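Local coordinates for protein leucine aminopeptidase (Fimbriiglobus ruber, PDB 7D1B) that probably works as a zinc-dependent glutaminyl cyclase of the M28 peptidase family, closing N-terminal glutamine into pyroglutamate, with an aminopeptidase-like fold, at residues F47-D52 with M164-H169; A115-D120 with H168-V173. All coordinates share one frame; numbering follows the deposited sequence.

Contact 1 (F47-D52 with M164-H169); sequences FPLDPD and MELAHH
Glu165 and His169, four residues apart near the C-terminal end of helix 153-167, meet Pro48, Leu49 and Asp50 where the chain enters helix 51-63, and a carboxylate shared between two N-H groups joins these two parts of the M28 fold. Atom OE2 of Glu165 is the hub. The backbone N of Asp50 reaches OE2 of Glu165 at 2.9 Å and nearly straight (168°), steeply above the carboxylate plane. From the opposite face of that plane, at a shallower tilt, NE2 of His169 makes a second bond to OE2 of Glu165, also 2.9 Å. The oxygen lies almost in the imidazole plane, so this His-carboxylate bond helps fix the rotation of the ring. With CG of Glu165 anti to its backbone N (chi1 173°), a bend at chi2 turns the carboxylate toward His169, within reach of both donors. Its other oxygen, OE1, is paired with Arg53 in a salt bridge, which probably favours the charged form of the acid.

The imidazole itself is packed between two aliphatic groups. CB of His168 covers one face toward the rim, while Leu49 brings its CD2 methyl over the other in a CH-pi contact, 3.4 Å from the ring centroid. The second methyl of Leu49, CD1, turns to CD2 of Leu166, 4.1 Å away. Pro48, centre of an inverse gamma turn, slides past the imidazole, its CD 4.1 Å from ND1 of His169. Asp50 occupies the N-cap position, its OD1 accepting from the backbone N of Arg53. Next to NE2 in the ring, CE1 of His169 comes to 3.3 Å from the carbonyl O of Pro48.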
ATOM      1  N   PHE A  47       5.332  14.291 -12.394  1.00 13.56           N
ATOM      2  CA  PHE A  47       6.763  14.237 -12.129  1.00 13.60           C
ATOM      3  C   PHE A  47       7.403  13.175 -13.009  1.00 13.42           C
ATOM      4  O   PHE A  47       6.708  12.280 -13.507  1.00 14.27           O
ATOM      5  CB  PHE A  47       7.008  13.966 -10.633  1.00 13.62           C
ATOM      6  CG  PHE A  47       6.833  15.193  -9.806  1.00 12.92           C
ATOM      7  CD1 PHE A  47       5.560  15.673  -9.525  1.00 13.67           C
ATOM      8  CD2 PHE A  47       7.934  15.904  -9.374  1.00 14.27           C
ATOM      9  CE1 PHE A  47       5.400  16.874  -8.819  1.00 14.35           C
ATOM     10  CE2 PHE A  47       7.785  17.082  -8.659  1.00 15.07           C
ATOM     11  CZ  PHE A  47       6.514  17.577  -8.400  1.00 15.00           C
ATOM     12  N   PRO A  48       8.731  13.245 -13.229  1.00 13.82           N
ATOM     13  CA  PRO A  48       9.402  12.333 -14.185  1.00 14.02           C
ATOM     14  C   PRO A  48       9.675  10.968 -13.560  1.00 12.88           C
ATOM     15  O   PRO A  48      10.815  10.511 -13.464  1.00 13.37           O
ATOM     16  CB  PRO A  48      10.677  13.111 -14.529  1.00 15.67           C
ATOM     17  CG  PRO A  48      10.982  13.854 -13.246  1.00 17.34           C
ATOM     18  CD  PRO A  48       9.629  14.326 -12.769  1.00 15.56           C
ATOM     19  N   LEU A  49       8.605  10.304 -13.134  1.00 12.64           N
ATOM     20  CA  LEU A  49       8.732   8.981 -12.551  1.00 12.65           C
ATOM     21  C   LEU A  49       9.292   8.025 -13.590  1.00 12.72           C
ATOM     22  O   LEU A  49       8.938   8.085 -14.771  1.00 14.26           O
ATOM     23  CB  LEU A  49       7.356   8.508 -12.065  1.00 13.80           C
ATOM     24  CG  LEU A  49       6.559   9.456 -11.151  1.00 17.92           C
ATOM     25  CD1 LEU A  49       5.341   8.707 -10.607  1.00 19.71           C
ATOM     26  CD2 LEU A  49       7.340  10.071 -10.025  1.00 18.90           C
ATOM     27  N   ASP A  50      10.188   7.146 -13.154  1.00 13.11           N
ATOM     28  CA  ASP A  50      10.913   6.290 -14.074  1.00 13.25           C
ATOM     29  C   ASP A  50      10.278   4.903 -14.062  1.00 12.91           C
ATOM     30  O   ASP A  50      10.390   4.184 -13.056  1.00 13.57           O
ATOM     31  CB  ASP A  50      12.372   6.243 -13.632  1.00 15.30           C
ATOM     32  CG  ASP A  50      13.250   5.442 -14.562  1.00 16.76           C
ATOM     33  OD1 ASP A  50      12.778   4.487 -15.192  1.00 17.36           O
ATOM     34  OD2 ASP A  50      14.446   5.765 -14.625  1.00 20.09           O
ATOM     35  N   PRO A  51       9.595   4.495 -15.134  1.00 13.16           N
ATOM     36  CA  PRO A  51       8.880   3.201 -15.095  1.00 13.63           C
ATOM     37  C   PRO A  51       9.810   2.006 -14.985  1.00 13.97           C
ATOM     38  O   PRO A  51       9.473   1.009 -14.328  1.00 14.92           O
ATOM     39  CB  PRO A  51       8.085   3.200 -16.410  1.00 14.65           C
ATOM     40  CG  PRO A  51       8.923   4.096 -17.353  1.00 14.84           C
ATOM     41  CD  PRO A  51       9.476   5.180 -16.441  1.00 14.62           C
ATOM     42  N   ASP A  52      10.980   2.075 -15.625  1.00 14.17           N
ATOM     43  CA  ASP A  52      11.919   0.964 -15.559  1.00 15.29           C
ATOM     44  C   ASP A  52      12.511   0.839 -14.168  1.00 13.77           C
ATOM     45  O   ASP A  52      12.686  -0.270 -13.657  1.00 14.63           O
ATOM     46  CB  ASP A  52      13.004   1.149 -16.614  1.00 18.65           C
ATOM     47  CG  ASP A  52      12.437   1.143 -18.006  1.00 25.02           C
ATOM     48  OD1 ASP A  52      11.571   0.286 -18.287  1.00 27.35           O
ATOM     49  OD2 ASP A  52      12.818   2.015 -18.801  1.00 31.34           O
ATOM     50  N   MET A 164       9.332   3.405  -3.204  1.00 11.40           N
ATOM     51  CA  MET A 164      10.760   3.582  -3.488  1.00 11.70           C
ATOM     52  C   MET A 164      10.970   4.517  -4.670  1.00 11.37           C
ATOM     53  O   MET A 164      11.854   5.374  -4.635  1.00 12.33           O
ATOM     54  CB  MET A 164      11.420   2.231  -3.743  1.00 12.06           C
ATOM     55  CG  MET A 164      11.515   1.351  -2.507  1.00 12.80           C
ATOM     56  SD  MET A 164      12.295  -0.252  -2.843  1.00 13.85           S
ATOM     57  CE  MET A 164      14.010   0.256  -2.893  1.00 16.67           C
ATOM     58  N   GLU A 165      10.173   4.363  -5.728  1.00 11.10           N
ATOM     59  CA  GLU A 165      10.287   5.274  -6.866  1.00 11.22           C
ATOM     60  C   GLU A 165       9.907   6.698  -6.467  1.00 11.34           C
ATOM     61  O   GLU A 165      10.631   7.656  -6.766  1.00 11.52           O
ATOM     62  CB  GLU A 165       9.453   4.790  -8.053  1.00 11.71           C
ATOM     63  CG  GLU A 165       9.410   5.806  -9.204  1.00 12.46           C
ATOM     64  CD  GLU A 165      10.782   6.137  -9.782  1.00 12.66           C
ATOM     65  OE1 GLU A 165      11.694   5.300  -9.642  1.00 13.59           O
ATOM     66  OE2 GLU A 165      10.922   7.235 -10.396  1.00 12.79           O
ATOM     67  N   LEU A 166       8.763   6.858  -5.798  1.00 11.08           N
ATOM     68  CA  LEU A 166       8.298   8.184  -5.413  1.00 11.19           C
ATOM     69  C   LEU A 166       9.316   8.899  -4.546  1.00 11.10           C
ATOM     70  O   LEU A 166       9.443  10.130  -4.619  1.00 11.43           O
ATOM     71  CB  LEU A 166       6.964   8.086  -4.662  1.00 12.02           C
ATOM     72  CG  LEU A 166       5.739   7.719  -5.495  1.00 11.81           C
ATOM     73  CD1 LEU A 166       4.547   7.495  -4.580  1.00 14.50           C
ATOM     74  CD2 LEU A 166       5.437   8.793  -6.517  1.00 14.68           C
ATOM     75  N   ALA A 167      10.043   8.155  -3.712  1.00 11.38           N
ATOM     76  CA  ALA A 167      11.019   8.777  -2.829  1.00 11.17           C
ATOM     77  C   ALA A 167      12.075   9.582  -3.577  1.00 11.25           C
ATOM     78  O   ALA A 167      12.633  10.510  -3.001  1.00 12.69           O
ATOM     79  CB  ALA A 167      11.684   7.704  -1.970  1.00 13.08           C
ATOM     80  N   HIS A 168      12.396   9.228  -4.831  1.00 11.69           N
ATOM     81  CA  HIS A 168      13.350  10.031  -5.595  1.00 12.11           C
ATOM     82  C   HIS A 168      12.854  11.451  -5.828  1.00 11.89           C
ATOM     83  O   HIS A 168      13.673  12.355  -6.046  1.00 13.24           O
ATOM     84  CB  HIS A 168      13.655   9.382  -6.939  1.00 13.09           C
ATOM     85  CG  HIS A 168      14.463   8.133  -6.824  1.00 12.76           C
ATOM     86  ND1 HIS A 168      15.832   8.150  -6.666  1.00 13.85           N
ATOM     87  CD2 HIS A 168      14.099   6.826  -6.834  1.00 13.69           C
ATOM     88  CE1 HIS A 168      16.276   6.906  -6.593  1.00 14.67           C
ATOM     89  NE2 HIS A 168      15.247   6.086  -6.688  1.00 14.49           N
ATOM     90  N   HIS A 169      11.534  11.654  -5.794  1.00 11.75           N
ATOM     91  CA  HIS A 169      10.915  12.905  -6.201  1.00 11.89           C
ATOM     92  C   HIS A 169      10.392  13.719  -5.037  1.00 11.41           C
ATOM     93  O   HIS A 169      10.199  14.923  -5.204  1.00 11.72           O
ATOM     94  CB  HIS A 169       9.749  12.605  -7.152  1.00 11.91           C
ATOM     95  CG  HIS A 169      10.140  11.675  -8.251  1.00 12.16           C
ATOM     96  ND1 HIS A 169      10.674  12.109  -9.449  1.00 13.45           N
ATOM     97  CD2 HIS A 169      10.141  10.321  -8.297  1.00 12.65           C
ATOM     98  CE1 HIS A 169      10.970  11.052 -10.189  1.00 13.12           C
ATOM     99  NE2 HIS A 169      10.667   9.955  -9.507  1.00 12.98           N
TER

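Contact 2 (A115-D120 with H168-V173); sequences ASWFPD and HHMKGV
Trp117 and Met170 meet as an aliphatic chain laid over an indole. CB of Met170 sits above the six-membered ring of Trp117, 3.5 Å from its centroid and only 9° off the normal, a CH-pi contact. CG of Met170 continues across the ring fusion, 3.6 Å from CE2 of Trp117. The sulfur follows as a more distant Met-aromatic contact, SD of Met170 lying 4.8 Å from the centroid of the five-membered ring of Trp117. Bends at chi2 and chi3 (-57° and -70°) curl the thioether so that its CE methyl comes back to CD1 of Trp117, at 3.9 Å. At the rim of the same indole, near its plane, the methylene CD of Lys171 approaches CE3.

Apolar packing extends to Phe118. The Phe118 and Met170 side chains cross at about a right angle, and CE2 of Phe118 touches CE of Met170 at 3.9 Å. This CE methyl thus touches both aromatic side chains; CB of Trp117 covers one face of the phenyl. Reducing Trp117 to an alanine would probably open a gap beneath Met170, leaving its bent thioether without the surface it lies on.

One backbone oxygen meets the phenyl edge: CZ of Phe118 is 3.3 Å from O of Met170, which lies in the ring plane and also accepts from N of Val173, closing a turn. NZ of Lys171 hydrogen-bonds a glycerol that probably comes from the crystallisation liquor. Met170 also rests on Val179 and Phe181, and Trp117 bonds through its backbone to Val179. Such packing belongs to the alpha/beta fold of M28 enzymes: the loop from helix 153-167 to strand 178-184 folds over the end of strand 108-117, antiparallel neighbour of 178-184.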
ATOM      1  N   ALA A 115       7.834   6.217   6.591  1.00 13.44           N
ATOM      2  CA  ALA A 115       8.788   7.154   5.997  1.00 13.83           C
ATOM      3  C   ALA A 115       8.063   8.483   5.823  1.00 13.42           C
ATOM      4  O   ALA A 115       7.127   8.579   5.028  1.00 13.61           O
ATOM      5  CB  ALA A 115       9.323   6.634   4.668  1.00 15.19           C
ATOM      6  N   SER A 116       8.481   9.492   6.584  1.00 12.96           N
ATOM      7  CA  SER A 116       7.747  10.743   6.705  1.00 13.08           C
ATOM      8  C   SER A 116       8.432  11.845   5.923  1.00 12.50           C
ATOM      9  O   SER A 116       9.658  12.022   6.005  1.00 13.33           O
ATOM     10  CB  SER A 116       7.648  11.170   8.172  1.00 16.34           C
ATOM     11  OG  SER A 116       6.806  10.345   8.928  0.68 16.37           O
ATOM     12  N   TRP A 117       7.604  12.628   5.242  1.00 12.01           N
ATOM     13  CA  TRP A 117       8.003  13.792   4.464  1.00 11.59           C
ATOM     14  C   TRP A 117       7.231  15.008   4.964  1.00 11.81           C
ATOM     15  O   TRP A 117       6.025  14.928   5.245  1.00 11.95           O
ATOM     16  CB  TRP A 117       7.629  13.580   2.979  1.00 12.40           C
ATOM     17  CG  TRP A 117       8.092  12.275   2.385  1.00 11.92           C
ATOM     18  CD1 TRP A 117       7.358  11.133   2.264  1.00 12.09           C
ATOM     19  CD2 TRP A 117       9.395  11.971   1.865  1.00 11.52           C
ATOM     20  NE1 TRP A 117       8.104  10.141   1.671  1.00 12.02           N
ATOM     21  CE2 TRP A 117       9.362  10.631   1.416  1.00 12.37           C
ATOM     22  CE3 TRP A 117      10.585  12.710   1.720  1.00 12.36           C
ATOM     23  CZ2 TRP A 117      10.463  10.014   0.814  1.00 12.60           C
ATOM     24  CZ3 TRP A 117      11.683  12.085   1.138  1.00 12.91           C
ATOM     25  CH2 TRP A 117      11.615  10.752   0.686  1.00 13.09           C
ATOM     26  N   PHE A 118       7.925  16.140   5.042  1.00 13.05           N
ATOM     27  CA  PHE A 118       7.342  17.451   5.346  1.00 13.59           C
ATOM     28  C   PHE A 118       6.798  17.475   6.775  1.00 13.63           C
ATOM     29  O   PHE A 118       5.582  17.452   6.997  1.00 13.60           O
ATOM     30  CB  PHE A 118       6.265  17.874   4.328  1.00 13.78           C
ATOM     31  CG  PHE A 118       6.532  17.426   2.902  1.00 13.35           C
ATOM     32  CD1 PHE A 118       7.772  17.636   2.271  1.00 14.94           C
ATOM     33  CD2 PHE A 118       5.539  16.756   2.199  1.00 13.88           C
ATOM     34  CE1 PHE A 118       7.995  17.180   0.972  1.00 14.72           C
ATOM     35  CE2 PHE A 118       5.760  16.314   0.884  1.00 14.60           C
ATOM     36  CZ  PHE A 118       6.986  16.535   0.279  1.00 15.07           C
ATOM     37  N   PRO A 119       7.677  17.515   7.772  1.00 14.23           N
ATOM     38  CA  PRO A 119       7.203  17.367   9.161  1.00 16.06           C
ATOM     39  C   PRO A 119       6.407  18.556   9.677  1.00 15.58           C
ATOM     40  O   PRO A 119       5.612  18.388  10.609  1.00 16.67           O
ATOM     41  CB  PRO A 119       8.500  17.172   9.963  1.00 18.33           C
ATOM     42  CG  PRO A 119       9.563  17.823   9.102  1.00 17.81           C
ATOM     43  CD  PRO A 119       9.145  17.523   7.680  1.00 15.89           C
ATOM     44  N   ASP A 120       6.597  19.750   9.128  1.00 15.21           N
ATOM     45  CA  ASP A 120       6.021  20.956   9.735  1.00 15.67           C
ATOM     46  C   ASP A 120       4.662  21.243   9.095  1.00 15.20           C
ATOM     47  O   ASP A 120       4.495  22.194   8.320  1.00 15.48           O
ATOM     48  CB  ASP A 120       6.965  22.141   9.549  1.00 17.39           C
ATOM     49  CG  ASP A 120       6.676  23.250  10.485  0.69 17.18           C
ATOM     50  OD1 ASP A 120       5.603  23.205  11.126  0.69 18.24           O
ATOM     51  OD2 ASP A 120       7.523  24.164  10.580  0.69 18.34           O
ATOM     52  N   HIS A 168      12.396   9.228  -4.831  1.00 11.69           N
ATOM     53  CA  HIS A 168      13.350  10.031  -5.595  1.00 12.11           C
ATOM     54  C   HIS A 168      12.854  11.451  -5.828  1.00 11.89           C
ATOM     55  O   HIS A 168      13.673  12.355  -6.046  1.00 13.24           O
ATOM     56  CB  HIS A 168      13.655   9.382  -6.939  1.00 13.09           C
ATOM     57  CG  HIS A 168      14.463   8.133  -6.824  1.00 12.76           C
ATOM     58  ND1 HIS A 168      15.832   8.150  -6.666  1.00 13.85           N
ATOM     59  CD2 HIS A 168      14.099   6.826  -6.834  1.00 13.69           C
ATOM     60  CE1 HIS A 168      16.276   6.906  -6.593  1.00 14.67           C
ATOM     61  NE2 HIS A 168      15.247   6.086  -6.688  1.00 14.49           N
ATOM     62  N   HIS A 169      11.534  11.654  -5.794  1.00 11.75           N
ATOM     63  CA  HIS A 169      10.915  12.905  -6.201  1.00 11.89           C
ATOM     64  C   HIS A 169      10.392  13.719  -5.037  1.00 11.41           C
ATOM     65  O   HIS A 169      10.199  14.923  -5.204  1.00 11.72           O
ATOM     66  CB  HIS A 169       9.749  12.605  -7.152  1.00 11.91           C
ATOM     67  CG  HIS A 169      10.140  11.675  -8.251  1.00 12.16           C
ATOM     68  ND1 HIS A 169      10.674  12.109  -9.449  1.00 13.45           N
ATOM     69  CD2 HIS A 169      10.141  10.321  -8.297  1.00 12.65           C
ATOM     70  CE1 HIS A 169      10.970  11.052 -10.189  1.00 13.12           C
ATOM     71  NE2 HIS A 169      10.667   9.955  -9.507  1.00 12.98           N
ATOM     72  N   MET A 170      10.163  13.104  -3.867  1.00 11.36           N
ATOM     73  CA  MET A 170       9.355  13.747  -2.827  1.00 11.23           C
ATOM     74  C   MET A 170       9.922  15.084  -2.367  1.00 10.81           C
ATOM     75  O   MET A 170       9.149  16.019  -2.144  1.00 11.54           O
ATOM     76  CB  MET A 170       9.152  12.822  -1.630  1.00 11.83           C
ATOM     77  CG  MET A 170       8.224  11.656  -1.888  1.00 12.06           C
ATOM     78  SD  MET A 170       6.560  12.107  -2.451  1.00 13.18           S
ATOM     79  CE  MET A 170       5.920  12.825  -0.944  1.00 16.52           C
ATOM     80  N   LYS A 171      11.250  15.203  -2.208  1.00 11.61           N
ATOM     81  CA  LYS A 171      11.776  16.477  -1.720  1.00 12.11           C
ATOM     82  C   LYS A 171      11.626  17.595  -2.733  1.00 11.61           C
ATOM     83  O   LYS A 171      11.803  18.758  -2.355  1.00 12.79           O
ATOM     84  CB  LYS A 171      13.218  16.366  -1.218  1.00 13.07           C
ATOM     85  CG  LYS A 171      13.367  15.628   0.109  1.00 14.28           C
ATOM     86  CD  LYS A 171      12.446  16.121   1.206  1.00 19.77           C
ATOM     87  CE  LYS A 171      12.680  17.568   1.582  1.00 21.15           C
ATOM     88  NZ  LYS A 171      13.566  17.673   2.781  1.00 20.53           N
ATOM     89  N   GLY A 172      11.285  17.280  -3.986  1.00 11.77           N
ATOM     90  CA  GLY A 172      10.967  18.288  -4.979  1.00 12.35           C
ATOM     91  C   GLY A 172       9.487  18.552  -5.159  1.00 11.96           C
ATOM     92  O   GLY A 172       9.128  19.273  -6.095  1.00 13.11           O
ATOM     93  N   VAL A 173       8.618  18.006  -4.312  1.00 11.36           N
ATOM     94  CA  VAL A 173       7.169  18.144  -4.472  1.00 11.62           C
ATOM     95  C   VAL A 173       6.671  19.258  -3.559  1.00 11.36           C
ATOM     96  O   VAL A 173       6.934  19.213  -2.344  1.00 12.56           O
ATOM     97  CB  VAL A 173       6.443  16.828  -4.143  1.00 12.08           C
ATOM     98  CG1 VAL A 173       4.932  17.037  -4.188  1.00 14.33           C
ATOM     99  CG2 VAL A 173       6.881  15.730  -5.106  1.00 13.06           C
TER

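Overall arrangement
Contacts 1 and 2 both use the chain around the end of helix 153-167, sharing His168 and His169, and their centres lie 13 Å apart. Contact 1 joins that helix end to the loop leading into helix 51-63; contact 2 joins the following turn to the end of strand 108-117, second in the sheet. Both lie toward the periphery, about 16 and 17 Å from the chain centre, and away from the zinc site. The junction of loop and helix end is partly buried and relies on a shared carboxylate with an imidazole, whereas the more buried sheet-side contact is built from aromatic, thioether and methylene packing. Phe47 bridges them, its CZ 3.8 Å from CG2 of Val173.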